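Local coordinates for Sn-glycerol-3-phosphate ABC transporter substrate-binding protein UspB (Mycobacterium tuberculosis, PDB 4MFI) that probably acts as the substrate-binding subunit of an ABC transporter, recognising glycerophosphocholine for uptake into the cell, at residues G219-S222 and T228-E231; W208-P213 and N239-S244; F387-D392 and Q421-R426. All blocks are in the same frame, centred on the assembly; numbering follows the deposited sequence.

Contact 1: residues G219-S222 and T228-E231; sequences GAYS and TLTE
With chi1 of T228 at 55°, its OG1 sits between the backbone N and the carbonyl carbon, turned to the chain at A220; in L229, CG lies anti to the carbonyl carbon (chi1 -75°), which puts the branch point beside Y221, where CD2 reaches the ring. T228 OG1 gives its proton to A220 O over 2.8 Å, approaching from well above the carbonyl plane. T234 OG1, which also hydrogen-bonds with T228 O, is the second partner of that oxygen. The backbone adds a nearly straight bond, T228 N to Y221 O, at 3.0 Å and 173°. A short beta-hydroxyl suits the place: in this rotamer OG1 stays close enough to its own backbone to bond A220 O while T228 N bonds Y221 O.

Beside these bonds, L229 CD2 packs 3.7 Å from Y221 CD1, the leucine crossing the ring obliquely. Y221 is buried, yet its OH is satisfied by S207 O, while L229 also rests on I416 and L420 of helix 409-427. T228 O accepts E231 N at 3.2 Å and closes a type I turn, with E231 as N-cap of helix 232-245. The arrangement extends the small beta hairpin of strands 222-223 and 226-227, a hairpin base that leads through a type I turn into a helix.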
loop_
_atom_site.group_PDB
_atom_site.type_symbol
_atom_site.label_atom_id
_atom_site.label_comp_id
_atom_site.label_asym_id
_atom_site.label_seq_id
_atom_site.Cartn_x
_atom_site.Cartn_y
_atom_site.Cartn_z
ATOM N N GLY A 219 -9.271 16.113 5.592
ATOM C CA GLY A 219 -8.884 15.508 6.851
ATOM C C GLY A 219 -7.560 14.771 6.770
ATOM O O GLY A 219 -6.959 14.647 5.697
ATOM N N ALA A 220 -7.110 14.262 7.915
ATOM C CA ALA A 220 -5.941 13.393 7.977
ATOM C C ALA A 220 -5.931 12.746 9.343
ATOM O O ALA A 220 -6.498 13.284 10.297
ATOM C CB ALA A 220 -4.668 14.192 7.774
ATOM N N TYR A 221 -5.282 11.593 9.461
ATOM C CA TYR A 221 -5.075 11.011 10.785
ATOM C C TYR A 221 -4.050 11.834 11.558
ATOM O O TYR A 221 -4.110 11.942 12.789
ATOM C CB TYR A 221 -4.560 9.581 10.671
ATOM C CG TYR A 221 -5.430 8.632 9.886
ATOM C CD1 TYR A 221 -6.821 8.724 9.912
ATOM C CD2 TYR A 221 -4.856 7.609 9.136
ATOM C CE1 TYR A 221 -7.611 7.831 9.195
ATOM C CE2 TYR A 221 -5.637 6.723 8.408
ATOM C CZ TYR A 221 -7.015 6.829 8.455
ATOM O OH TYR A 221 -7.808 5.951 7.748
ATOM N N SER A 222 -3.081 12.378 10.830
ATOM C CA SER A 222 -2.021 13.185 11.419
ATOM C C SER A 222 -1.411 14.066 10.342
ATOM O O SER A 222 -1.535 13.780 9.147
ATOM C CB SER A 222 -0.944 12.299 12.064
ATOM O OG SER A 222 -0.363 11.408 11.121
ATOM N N THR A 228 -4.411 14.522 14.192
ATOM C CA THR A 228 -5.454 15.419 13.693
ATOM C C THR A 228 -6.790 14.696 13.520
ATOM O O THR A 228 -7.647 15.141 12.758
ATOM C CB THR A 228 -5.041 16.110 12.360
ATOM O OG1 THR A 228 -4.675 15.129 11.381
ATOM C CG2 THR A 228 -3.863 17.046 12.572
ATOM N N LEU A 229 -6.970 13.587 14.230
ATOM C CA LEU A 229 -8.228 12.853 14.179
ATOM C C LEU A 229 -9.405 13.683 14.691
ATOM O O LEU A 229 -10.543 13.483 14.264
ATOM C CB LEU A 229 -8.128 11.560 14.988
ATOM C CG LEU A 229 -7.333 10.433 14.340
ATOM C CD1 LEU A 229 -6.989 9.390 15.367
ATOM C CD2 LEU A 229 -8.133 9.797 13.211
ATOM N N THR A 230 -9.143 14.610 15.608
ATOM C CA THR A 230 -10.232 15.387 16.191
ATOM C C THR A 230 -10.432 16.741 15.520
ATOM O O THR A 230 -11.260 17.546 15.967
ATOM C CB THR A 230 -10.024 15.595 17.695
ATOM O OG1 THR A 230 -8.751 16.216 17.918
ATOM C CG2 THR A 230 -10.074 14.253 18.428
ATOM N N GLU A 231 -9.672 17.010 14.458
ATOM C CA GLU A 231 -9.862 18.248 13.711
ATOM C C GLU A 231 -11.170 18.184 12.927
ATOM O O GLU A 231 -11.590 17.103 12.514
ATOM C CB GLU A 231 -8.671 18.510 12.783
ATOM C CG GLU A 231 -7.343 18.724 13.523
ATOM C CD GLU A 231 -7.375 19.899 14.485
ATOM O OE1 GLU A 231 -8.042 20.902 14.174
ATOM O OE2 GLU A 231 -6.722 19.827 15.555
#

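Contact 2: residues W208-P213 and N239-S244; sequences WTFQGP and NFYRNS
F210 and Y241 mark the closest backbone approach, with their CA atoms 8.5 Å apart: F210 lies between W208-T209 and Q211-P213 in the helical region 206-216, and Y241 is within helix 232-245. No hydrogen bond joins the two segments, and at such a spacing large side chains have to bridge them, which suits two aromatic residues. Both hold CG anti to the backbone N, chi1 177° in F210 and 163° in Y241, and both CB atoms point across the gap. The nearest touch is F210 CE1 against Y241 CB at 3.8 Å. The ring centroids are 5.7 Å apart with planes at 64°, an oblique meeting.

Tyrosine can occupy this buried position because its OH finds L399 O on helix 391-405; F210, wholly apolar, rests on the side chain of the same leucine. Y241 also meets the ring of W200 edge-to-face. One turn along the helix, S244 OG donates to Y241 O at 2.7 Å, and that hydroxyl also bonds W200 NE1, tying helix 232-245 to strand 198-201. This strand pairs in parallel with strand 251-254, and the contact belongs to the elaborated beta-alpha-beta connection between them, in an alpha/beta lobe as in periplasmic binding proteins.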
loop_
_atom_site.group_PDB
_atom_site.type_symbol
_atom_site.label_atom_id
_atom_site.label_comp_id
_atom_site.label_asym_id
_atom_site.label_seq_id
_atom_site.Cartn_x
_atom_site.Cartn_y
_atom_site.Cartn_z
ATOM N N TRP A 208 -6.434 1.894 5.832
ATOM C CA TRP A 208 -5.743 2.149 4.573
ATOM C C TRP A 208 -6.664 2.774 3.534
ATOM O O TRP A 208 -6.326 3.802 2.943
ATOM C CB TRP A 208 -5.146 0.848 4.038
ATOM C CG TRP A 208 -4.211 1.007 2.877
ATOM C CD1 TRP A 208 -3.065 1.758 2.832
ATOM C CD2 TRP A 208 -4.304 0.343 1.611
ATOM N NE1 TRP A 208 -2.453 1.614 1.609
ATOM C CE2 TRP A 208 -3.192 0.747 0.843
ATOM C CE3 TRP A 208 -5.226 -0.554 1.048
ATOM C CZ2 TRP A 208 -2.968 0.276 -0.453
ATOM C CZ3 TRP A 208 -5.008 -1.013 -0.242
ATOM C CH2 TRP A 208 -3.887 -0.600 -0.979
ATOM N N THR A 209 -7.824 2.160 3.309
ATOM C CA THR A 209 -8.719 2.634 2.252
ATOM C C THR A 209 -9.451 3.924 2.611
ATOM O O THR A 209 -9.779 4.707 1.718
ATOM C CB THR A 209 -9.746 1.574 1.808
ATOM O OG1 THR A 209 -10.596 1.243 2.909
ATOM C CG2 THR A 209 -9.054 0.316 1.278
ATOM N N PHE A 210 -9.710 4.165 3.891
ATOM C CA PHE A 210 -10.383 5.403 4.309
ATOM C C PHE A 210 -9.456 6.607 4.218
ATOM O O PHE A 210 -9.907 7.750 4.199
ATOM C CB PHE A 210 -10.928 5.258 5.741
ATOM C CG PHE A 210 -11.567 6.513 6.289
ATOM C CD1 PHE A 210 -12.832 6.904 5.879
ATOM C CD2 PHE A 210 -10.899 7.290 7.235
ATOM C CE1 PHE A 210 -13.416 8.059 6.388
ATOM C CE2 PHE A 210 -11.479 8.442 7.748
ATOM C CZ PHE A 210 -12.739 8.826 7.324
ATOM N N GLN A 211 -8.153 6.351 4.164
ATOM C CA GLN A 211 -7.179 7.423 4.119
ATOM C C GLN A 211 -7.451 8.366 2.955
ATOM O O GLN A 211 -7.321 9.586 3.082
ATOM C CB GLN A 211 -5.786 6.819 3.969
ATOM C CG GLN A 211 -4.842 7.285 5.019
ATOM C CD GLN A 211 -3.467 6.655 4.950
ATOM O OE1 GLN A 211 -2.510 7.227 5.464
ATOM N NE2 GLN A 211 -3.359 5.467 4.338
ATOM N N GLY A 212 -7.847 7.787 1.825
ATOM C CA GLY A 212 -8.130 8.560 0.632
ATOM C C GLY A 212 -9.289 9.527 0.786
ATOM O O GLY A 212 -9.107 10.733 0.596
ATOM N N PRO A 213 -10.492 9.016 1.101
ATOM C CA PRO A 213 -11.607 9.944 1.296
ATOM C C PRO A 213 -11.342 10.949 2.401
ATOM O O PRO A 213 -11.742 12.097 2.253
ATOM C CB PRO A 213 -12.796 9.031 1.643
ATOM C CG PRO A 213 -12.234 7.674 1.815
ATOM C CD PRO A 213 -10.960 7.621 1.027
ATOM N N ASN A 239 -17.873 11.315 9.558
ATOM C CA ASN A 239 -19.326 11.344 9.454
ATOM C C ASN A 239 -19.841 11.027 8.058
ATOM O O ASN A 239 -20.898 10.432 7.919
ATOM C CB ASN A 239 -19.884 12.669 9.976
ATOM C CG ASN A 239 -19.939 12.704 11.489
ATOM O OD1 ASN A 239 -19.339 13.559 12.131
ATOM N ND2 ASN A 239 -20.655 11.750 12.069
ATOM N N PHE A 240 -19.082 11.385 7.025
ATOM C CA PHE A 240 -19.417 10.966 5.663
ATOM C C PHE A 240 -19.490 9.438 5.598
ATOM O O PHE A 240 -20.448 8.857 5.079
ATOM C CB PHE A 240 -18.365 11.489 4.680
ATOM C CG PHE A 240 -18.437 10.864 3.325
ATOM C CD1 PHE A 240 -19.307 11.371 2.368
ATOM C CD2 PHE A 240 -17.628 9.787 2.991
ATOM C CE1 PHE A 240 -19.377 10.814 1.105
ATOM C CE2 PHE A 240 -17.711 9.209 1.715
ATOM C CZ PHE A 240 -18.583 9.730 0.782
ATOM N N TYR A 241 -18.464 8.799 6.147
ATOM C CA TYR A 241 -18.383 7.350 6.215
ATOM C C TYR A 241 -19.523 6.769 7.062
ATOM O O TYR A 241 -20.223 5.857 6.631
ATOM C CB TYR A 241 -17.003 6.975 6.766
ATOM C CG TYR A 241 -16.839 5.569 7.283
ATOM C CD1 TYR A 241 -16.882 5.310 8.647
ATOM C CD2 TYR A 241 -16.596 4.501 6.418
ATOM C CE1 TYR A 241 -16.700 4.036 9.136
ATOM C CE2 TYR A 241 -16.411 3.218 6.904
ATOM C CZ TYR A 241 -16.468 2.994 8.266
ATOM O OH TYR A 241 -16.292 1.727 8.768
ATOM N N ARG A 242 -19.725 7.302 8.263
ATOM C CA ARG A 242 -20.780 6.795 9.130
ATOM C C ARG A 242 -22.150 6.940 8.479
ATOM O O ARG A 242 -22.973 6.024 8.550
ATOM C CB ARG A 242 -20.769 7.510 10.482
ATOM C CG ARG A 242 -21.739 6.919 11.491
ATOM C CD ARG A 242 -21.633 7.630 12.840
ATOM N NE ARG A 242 -22.558 7.036 13.797
ATOM C CZ ARG A 242 -23.860 7.295 13.817
ATOM N NH1 ARG A 242 -24.370 8.157 12.942
ATOM N NH2 ARG A 242 -24.649 6.698 14.702
ATOM N N ASN A 243 -22.402 8.090 7.854
ATOM C CA ASN A 243 -23.697 8.335 7.242
ATOM C C ASN A 243 -23.927 7.455 6.023
ATOM O O ASN A 243 -25.056 7.077 5.733
ATOM C CB ASN A 243 -23.857 9.807 6.868
ATOM C CG ASN A 243 -23.985 10.700 8.075
ATOM O OD1 ASN A 243 -24.308 10.240 9.175
ATOM N ND2 ASN A 243 -23.753 11.990 7.877
ATOM N N SER A 244 -22.863 7.123 5.301
ATOM C CA SER A 244 -23.028 6.245 4.145
ATOM C C SER A 244 -23.607 4.898 4.575
ATOM O O SER A 244 -24.401 4.292 3.849
ATOM C CB SER A 244 -21.709 6.067 3.375
ATOM O OG SER A 244 -20.790 5.241 4.073
#

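Contact 3: residues F387-D392 and Q421-R426; sequences FLPGGD and QVILDR
L388 O accepts G391 N at 2.9 Å, closing a type II turn that presents L388 and P389 to I423 and L424 of helix 409-427. The residue types fit the turn: P389 has the restricted phi wanted at its second position, and G390, with phi 68°, takes the third, where glycine is favoured. G390 is also the N-cap of helix 391-405.

Across the contact the packing is apolar. L388 spreads its two methyls over neighbouring residues of the helix: CD2 meets I423 CG2 at 3.8 Å and CD1 meets L424 CB at 3.9 Å, and the leucine crosses both side chains at about a right angle. L424 CD1 in turn closes on L388 CG, also at 3.9 Å. Beta-branched isoleucine is well placed, since its CG2, anti to the backbone N, reaches both turn residues: it packs against P389 CB at 3.9 Å and lies near P389 O.

On the helix, Q421 NE2 donates to D425 OD2 at 3.2 Å and 159°, from the syn side but tilted out of the carboxylate plane, an i to i+4 link along one helical face. Beyond the turn, D392 OD2 forms a salt bridge with R103 NH1. The turn before helix 391-405 thus packs on the C-terminal part of helix 409-427, in a helical hairpin whose two arms are joined by a short loop.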
loop_
_atom_site.group_PDB
_atom_site.type_symbol
_atom_site.label_atom_id
_atom_site.label_comp_id
_atom_site.label_asym_id
_atom_site.label_seq_id
_atom_site.Cartn_x
_atom_site.Cartn_y
_atom_site.Cartn_z
ATOM N N PHE A 387 3.909 4.953 11.001
ATOM C CA PHE A 387 5.078 5.136 11.880
ATOM C C PHE A 387 4.749 4.957 13.358
ATOM O O PHE A 387 5.646 4.793 14.182
ATOM C CB PHE A 387 5.681 6.535 11.711
ATOM C CG PHE A 387 6.306 6.801 10.358
ATOM C CD1 PHE A 387 6.488 5.787 9.418
ATOM C CD2 PHE A 387 6.734 8.082 10.042
ATOM C CE1 PHE A 387 7.076 6.055 8.181
ATOM C CE2 PHE A 387 7.331 8.350 8.818
ATOM C CZ PHE A 387 7.496 7.333 7.884
ATOM N N LEU A 388 3.471 5.021 13.692
ATOM C CA LEU A 388 3.024 4.962 15.078
ATOM C C LEU A 388 2.609 3.519 15.340
ATOM O O LEU A 388 1.743 2.991 14.643
ATOM C CB LEU A 388 1.842 5.919 15.251
ATOM C CG LEU A 388 1.349 6.290 16.654
ATOM C CD1 LEU A 388 0.474 7.530 16.572
ATOM C CD2 LEU A 388 0.600 5.135 17.326
ATOM N N PRO A 389 3.229 2.868 16.338
ATOM C CA PRO A 389 2.998 1.440 16.581
ATOM C C PRO A 389 1.526 1.089 16.726
ATOM O O PRO A 389 0.830 1.680 17.554
ATOM C CB PRO A 389 3.732 1.187 17.905
ATOM C CG PRO A 389 4.832 2.186 17.906
ATOM C CD PRO A 389 4.243 3.424 17.251
ATOM N N GLY A 390 1.069 0.147 15.904
ATOM C CA GLY A 390 -0.321 -0.277 15.886
ATOM C C GLY A 390 -1.344 0.731 15.380
ATOM O O GLY A 390 -2.544 0.470 15.453
ATOM N N GLY A 391 -0.898 1.872 14.859
ATOM C CA GLY A 391 -1.832 2.912 14.463
ATOM C C GLY A 391 -2.832 2.448 13.415
ATOM O O GLY A 391 -4.024 2.796 13.462
ATOM N N ASP A 392 -2.353 1.662 12.458
ATOM C CA ASP A 392 -3.245 1.082 11.463
ATOM C C ASP A 392 -4.350 0.249 12.097
ATOM O O ASP A 392 -5.511 0.358 11.712
ATOM C CB ASP A 392 -2.463 0.236 10.455
ATOM C CG ASP A 392 -1.747 -0.937 11.093
ATOM O OD1 ASP A 392 -1.098 -0.743 12.144
ATOM O OD2 ASP A 392 -1.837 -2.061 10.547
ATOM N N GLN A 421 -1.778 9.103 21.055
ATOM C CA GLN A 421 -0.840 10.091 21.581
ATOM C C GLN A 421 0.066 9.456 22.636
ATOM O O GLN A 421 1.283 9.663 22.631
ATOM C CB GLN A 421 -1.587 11.283 22.186
ATOM C CG GLN A 421 -0.663 12.439 22.541
ATOM C CD GLN A 421 -0.131 13.124 21.311
ATOM O OE1 GLN A 421 -0.903 13.617 20.489
ATOM N NE2 GLN A 421 1.192 13.160 21.168
ATOM N N VAL A 422 -0.532 8.676 23.534
ATOM C CA VAL A 422 0.233 7.987 24.567
ATOM C C VAL A 422 1.250 7.023 23.950
ATOM O O VAL A 422 2.419 7.014 24.338
ATOM C CB VAL A 422 -0.702 7.258 25.550
ATOM C CG1 VAL A 422 0.081 6.320 26.454
ATOM C CG2 VAL A 422 -1.471 8.268 26.384
ATOM N N ILE A 423 0.819 6.241 22.964
ATOM C CA ILE A 423 1.725 5.287 22.319
ATOM C C ILE A 423 2.854 6.009 21.577
ATOM O O ILE A 423 4.021 5.638 21.689
ATOM C CB ILE A 423 0.961 4.342 21.364
ATOM C CG1 ILE A 423 0.074 3.388 22.173
ATOM C CG2 ILE A 423 1.937 3.531 20.493
ATOM C CD1 ILE A 423 -0.956 2.658 21.338
ATOM N N LEU A 424 2.502 7.046 20.828
ATOM C CA LEU A 424 3.492 7.820 20.089
ATOM C C LEU A 424 4.551 8.412 21.023
ATOM O O LEU A 424 5.754 8.290 20.775
ATOM C CB LEU A 424 2.793 8.949 19.327
ATOM C CG LEU A 424 3.689 9.770 18.404
ATOM C CD1 LEU A 424 4.188 8.904 17.242
ATOM C CD2 LEU A 424 2.926 10.986 17.898
ATOM N N ASP A 425 4.105 9.044 22.105
ATOM C CA ASP A 425 5.031 9.696 23.026
ATOM C C ASP A 425 5.887 8.698 23.809
ATOM O O ASP A 425 7.019 9.017 24.197
ATOM C CB ASP A 425 4.282 10.626 23.984
ATOM C CG ASP A 425 3.655 11.809 23.277
ATOM O OD1 ASP A 425 4.100 12.129 22.156
ATOM O OD2 ASP A 425 2.719 12.416 23.838
ATOM N N ARG A 426 5.371 7.492 24.034
ATOM C CA ARG A 426 6.140 6.518 24.797
ATOM C C ARG A 426 7.084 5.671 23.943
ATOM O O ARG A 426 8.149 5.271 24.421
ATOM C CB ARG A 426 5.240 5.653 25.693
ATOM C CG ARG A 426 4.670 4.418 25.064
ATOM C CD ARG A 426 3.776 3.665 26.057
ATOM N NE ARG A 426 4.389 3.428 27.370
ATOM C CZ ARG A 426 5.266 2.460 27.637
ATOM N NH1 ARG A 426 5.686 1.643 26.681
ATOM N NH2 ARG A 426 5.747 2.316 28.860
#

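Contact 1 lies nested within the loop that contact 2 closes, and the two touch: Y221 OH packs 3.4 Å from F210 CD2, and Y221 CE2 lies 3.5 Å from Q211 CG. Their centres are about 13 Å apart. Contact 3 follows later in the chain without touching either, its nearest atoms about 7 Å from contact 1 and about 6 Å from contact 2. The helical hairpin of 391-405 and 409-427 still unites all three: L399 meets Y221, F210 and Y241, while L420 touches both L229 and L388. Contact 2 borders strand 198-201, whereas segment 387-392 of contact 3 also reaches R103 and F106, just after strand 97-101.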